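Side-chain contacts in RagA protein (PDB 6SLN), which probably imports peptides across the outer membrane of Porphyromonas gingivalis as a TonB-dependent receptor: residues N257-T260 with V261-K265; D875-F878 with T879-G883. All coordinates share one frame; numbering follows the deposited sequence.

Contact 1 (N257-T260 with V261-K265)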
loop_
_atom_site.group_PDB
_atom_site.type_symbol
_atom_site.label_atom_id
_atom_site.label_comp_id
_atom_site.label_asym_id
_atom_site.label_seq_id
_atom_site.Cartn_x
_atom_site.Cartn_y
_atom_site.Cartn_z
ATOM N N ASN A 257 10.480 22.137 49.931
ATOM C CA ASN A 257 10.393 22.414 51.355
ATOM C C ASN A 257 10.128 23.896 51.562
ATOM O O ASN A 257 10.437 24.727 50.705
ATOM C CB ASN A 257 11.676 21.987 52.073
ATOM C CG ASN A 257 12.249 20.693 51.512
ATOM O OD1 ASN A 257 13.443 20.603 51.218
ATOM N ND2 ASN A 257 11.396 19.683 51.357
ATOM N N ASN A 258 9.527 24.222 52.702
ATOM C CA ASN A 258 9.189 25.605 53.024
ATOM C C ASN A 258 8.342 26.208 51.911
ATOM O O ASN A 258 8.584 27.314 51.424
ATOM C CB ASN A 258 10.446 26.437 53.270
ATOM C CG ASN A 258 11.198 26.002 54.516
ATOM O OD1 ASN A 258 11.824 24.937 54.541
ATOM N ND2 ASN A 258 11.145 26.829 55.559
ATOM N N GLN A 259 7.357 25.438 51.481
ATOM C CA GLN A 259 6.437 25.865 50.447
ATOM C C GLN A 259 5.128 26.317 51.082
ATOM O O GLN A 259 4.747 25.851 52.159
ATOM C CB GLN A 259 6.196 24.727 49.452
ATOM C CG GLN A 259 5.706 25.188 48.117
ATOM C CD GLN A 259 6.747 25.970 47.335
ATOM O OE1 GLN A 259 6.836 27.193 47.462
ATOM N NE2 GLN A 259 7.512 25.276 46.491
ATOM N N THR A 260 4.460 27.259 50.427
ATOM C CA THR A 260 3.108 27.657 50.784
ATOM C C THR A 260 2.195 27.422 49.590
ATOM O O THR A 260 2.647 27.137 48.484
ATOM C CB THR A 260 3.043 29.128 51.215
ATOM O OG1 THR A 260 3.127 29.963 50.051
ATOM C CG2 THR A 260 4.167 29.463 52.181
ATOM N N VAL A 261 0.892 27.553 49.826
ATOM C CA VAL A 261 -0.091 27.351 48.767
ATOM C C VAL A 261 -0.043 28.497 47.751
ATOM O O VAL A 261 -0.169 28.271 46.534
ATOM C CB VAL A 261 -1.488 27.166 49.388
ATOM C CG1 VAL A 261 -2.575 27.255 48.355
ATOM C CG2 VAL A 261 -1.563 25.832 50.067
ATOM N N GLN A 262 0.166 29.737 48.219
ATOM C CA GLN A 262 0.267 30.844 47.274
ATOM C C GLN A 262 1.482 30.694 46.366
ATOM O O GLN A 262 1.395 30.940 45.155
ATOM C CB GLN A 262 0.326 32.186 48.002
ATOM C CG GLN A 262 0.269 33.401 47.038
ATOM C CD GLN A 262 -1.041 33.475 46.245
ATOM O OE1 GLN A 262 -2.073 33.914 46.765
ATOM N NE2 GLN A 262 -1.002 33.045 44.978
ATOM N N LYS A 263 2.627 30.300 46.925
ATOM C CA LYS A 263 3.830 30.189 46.111
ATOM C C LYS A 263 3.669 29.135 45.019
ATOM O O LYS A 263 4.130 29.329 43.893
ATOM C CB LYS A 263 5.035 29.880 46.995
ATOM C CG LYS A 263 5.501 31.071 47.792
ATOM C CD LYS A 263 6.750 30.765 48.610
ATOM C CE LYS A 263 7.317 32.052 49.207
ATOM N NZ LYS A 263 8.799 32.132 49.127
ATOM N N VAL A 264 3.001 28.022 45.325
ATOM C CA VAL A 264 2.769 27.011 44.300
ATOM C C VAL A 264 1.843 27.558 43.223
ATOM O O VAL A 264 2.063 27.335 42.024
ATOM C CB VAL A 264 2.223 25.723 44.944
ATOM C CG1 VAL A 264 1.704 24.757 43.908
ATOM C CG2 VAL A 264 3.307 25.086 45.723
ATOM N N LYS A 265 0.811 28.313 43.626
ATOM C CA LYS A 265 -0.090 28.917 42.646
ATOM C C LYS A 265 0.649 29.909 41.762
ATOM O O LYS A 265 0.466 29.912 40.538
ATOM C CB LYS A 265 -1.262 29.605 43.337
ATOM C CG LYS A 265 -2.170 28.694 44.122
ATOM C CD LYS A 265 -3.111 29.493 44.969
ATOM C CE LYS A 265 -4.419 28.781 45.197
ATOM N NZ LYS A 265 -5.154 29.482 46.295
#

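Contact 2 (D875-F878 with T879-G883)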
loop_
_atom_site.group_PDB
_atom_site.type_symbol
_atom_site.label_atom_id
_atom_site.label_comp_id
_atom_site.label_asym_id
_atom_site.label_seq_id
_atom_site.Cartn_x
_atom_site.Cartn_y
_atom_site.Cartn_z
ATOM N N ASP A 875 -6.341 1.094 38.819
ATOM C CA ASP A 875 -6.561 2.533 39.001
ATOM C C ASP A 875 -6.288 2.936 40.442
ATOM O O ASP A 875 -5.615 3.943 40.708
ATOM C CB ASP A 875 -7.996 2.924 38.637
ATOM C CG ASP A 875 -8.190 3.199 37.157
ATOM O OD1 ASP A 875 -7.275 2.917 36.356
ATOM O OD2 ASP A 875 -9.288 3.681 36.794
ATOM N N ARG A 876 -6.800 2.147 41.390
ATOM C CA ARG A 876 -6.608 2.488 42.788
ATOM C C ARG A 876 -5.142 2.431 43.200
ATOM O O ARG A 876 -4.788 3.020 44.225
ATOM C CB ARG A 876 -7.487 1.601 43.684
ATOM C CG ARG A 876 -8.983 1.911 43.532
ATOM C CD ARG A 876 -9.900 1.211 44.520
ATOM N NE ARG A 876 -9.249 1.023 45.806
ATOM C CZ ARG A 876 -8.924 -0.171 46.296
ATOM N NH1 ARG A 876 -9.204 -1.263 45.597
ATOM N NH2 ARG A 876 -8.309 -0.280 47.468
ATOM N N TYR A 877 -4.268 1.803 42.412
ATOM C CA TYR A 877 -2.845 1.893 42.725
ATOM C C TYR A 877 -2.333 3.314 42.540
ATOM O O TYR A 877 -1.328 3.691 43.155
ATOM C CB TYR A 877 -2.020 0.909 41.870
ATOM C CG TYR A 877 -0.520 1.045 42.044
ATOM C CD1 TYR A 877 0.231 1.886 41.232
ATOM C CD2 TYR A 877 0.143 0.338 43.019
ATOM C CE1 TYR A 877 1.602 2.016 41.401
ATOM C CE2 TYR A 877 1.514 0.450 43.188
ATOM C CZ TYR A 877 2.236 1.291 42.385
ATOM O OH TYR A 877 3.597 1.396 42.570
ATOM N N PHE A 878 -3.009 4.103 41.707
ATOM C CA PHE A 878 -2.681 5.504 41.521
ATOM C C PHE A 878 -3.482 6.394 42.460
ATOM O O PHE A 878 -2.908 7.233 43.161
ATOM C CB PHE A 878 -2.925 5.892 40.072
ATOM C CG PHE A 878 -2.100 5.115 39.129
ATOM C CD1 PHE A 878 -0.836 5.554 38.788
ATOM C CD2 PHE A 878 -2.567 3.912 38.602
ATOM C CE1 PHE A 878 -0.055 4.822 37.925
ATOM C CE2 PHE A 878 -1.792 3.168 37.730
ATOM C CZ PHE A 878 -0.538 3.621 37.396
ATOM N N THR A 879 -4.802 6.200 42.517
ATOM C CA THR A 879 -5.626 7.120 43.288
ATOM C C THR A 879 -5.420 6.994 44.798
ATOM O O THR A 879 -5.755 7.925 45.535
ATOM C CB THR A 879 -7.090 6.900 42.950
ATOM O OG1 THR A 879 -7.394 5.513 43.119
ATOM C CG2 THR A 879 -7.351 7.302 41.536
ATOM N N GLU A 880 -4.880 5.885 45.294
ATOM C CA GLU A 880 -4.635 5.780 46.729
ATOM C C GLU A 880 -3.149 5.775 47.062
ATOM O O GLU A 880 -2.768 5.467 48.196
ATOM C CB GLU A 880 -5.340 4.551 47.296
ATOM C CG GLU A 880 -6.833 4.638 47.080
ATOM C CD GLU A 880 -7.576 3.411 47.515
ATOM O OE1 GLU A 880 -6.984 2.600 48.247
ATOM O OE2 GLU A 880 -8.750 3.258 47.125
ATOM N N ASN A 881 -2.303 6.150 46.101
ATOM C CA ASN A 881 -0.860 6.165 46.308
ATOM C C ASN A 881 -0.434 7.434 47.050
ATOM O O ASN A 881 -0.470 8.538 46.488
ATOM C CB ASN A 881 -0.144 6.056 44.971
ATOM C CG ASN A 881 1.324 5.747 45.125
ATOM O OD1 ASN A 881 2.017 6.310 45.993
ATOM N ND2 ASN A 881 1.822 4.858 44.268
ATOM N N GLY A 882 -0.004 7.273 48.305
ATOM C CA GLY A 882 0.563 8.366 49.061
ATOM C C GLY A 882 2.073 8.521 49.013
ATOM O O GLY A 882 2.616 9.408 49.688
ATOM N N GLY A 883 2.781 7.704 48.232
ATOM C CA GLY A 883 4.233 7.771 48.214
ATOM C C GLY A 883 4.838 7.980 46.840
ATOM O O GLY A 883 6.062 7.932 46.673
#

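Contact 1 (N257-T260 with V261-K265)
Gln259 lays its aliphatic part against Val264 at the first turn of a helix. Its CG packs on Val264 CG2 at 3.4 Å, and the two side chains meet at about a right angle. CG stands anti to the backbone N (chi1 -158°), and the chain then bends at chi2. This carries the amide alongside the helix start. There Gln259 OE1 lies against the methylene carbons of Lys263, with Lys263 CB closest at 3.3 Å. That is a van der Waals contact, made over the root of the lysine. The other end of the amide is held separately, since NE2 donates to the carbonyl of Trp255 earlier in the loop. Gln259 thus links the loop to the helix through both its carbon chain and its amide.

Thr260 is the N-cap residue. Its OG1 accepts from the backbone N of Lys263 at 3.2 Å, and the bond is nearly straight (166°). With chi1 at 76°, OG1 sits between the backbone N and the carbonyl carbon, where it can reach the N-H of Lys263. It therefore serves an N-H that has no preceding helical carbonyl to pair with. Thr260 OG1 also rests 3.5 Å from Lys263 CG, which leads the lysine chain past the cap. The first helical bond of the backbone runs from Val264 N to Thr260 O at 3.3 Å.

Val264 is buried, while Thr260 and Lys263 lie at the surface. Behind the cap, Val261 and Val264 pack on Leu246 of helix 242-252, and Val264 also touches Trp255. The loop that follows helix 242-252 therefore turns into helix 261-276 here, with the valines facing the earlier helix.

Contact 2 (D875-F878 with T879-G883)
The Tyr877 ring has Asn881 ND2 over one face, 4.0 Å above the plane and offset toward the rim. Ring and amide planes are nearly perpendicular (84°). Tyr877 also stacks with Phe916, and Tyr877 CD1 lies over the centre of one face of the Phe878 ring. Asp875 O lies in plane at the edge of the Phe878 ring.

Glu880 OE2 lies at the edge of the Arg876 guanidinium, but NE meets that oxygen from above the carboxylate plane. Arg876 NE donates to Glu880 OE2 at 2.6 Å, and Arg876 NH2 to Glu880 OE1 at 3.3 Å. This is a side-on, two-nitrogen salt bridge, with the two planes turned 51° apart. The bend at chi3 (33°) swings the guanidinium round to the carboxylate. NH1 forms a second salt bridge with Glu922.

Backbone bonds close the last turn: Thr879 N to Asp875 O at 3.0 Å, and Glu880 N to Arg876 O at 3.1 Å. Asn881 N then bonds to Phe878 O at 3.2 Å. Beyond it, Asn881 OD1 accepts from Gly883 N at 2.7 Å, forming an Asx turn. The helix end borders the bound peptide through Tyr877 and Phe878, and the Asx turn leads on into the loop of this TonB-dependent receptor barrel.

In the fold
The two contacts sit at opposite kinds of helix end. Contact 1 opens helix 261-276, and contact 2 closes the short helix 874-879. They share no element; their centres are 23 Å apart and their nearest atoms about 14 Å. Contact 1 is a surface contact far from the centre of the chain, and its nonpolar face rests on a neighbouring helix. Contact 2 is largely buried and lies in the connection between barrel strands 857-873 and 921-937. A hydroxyl cap and aliphatic packing carry the first. Paired charges, aromatic rings and an Asx turn carry the second, which also borders the bound peptide.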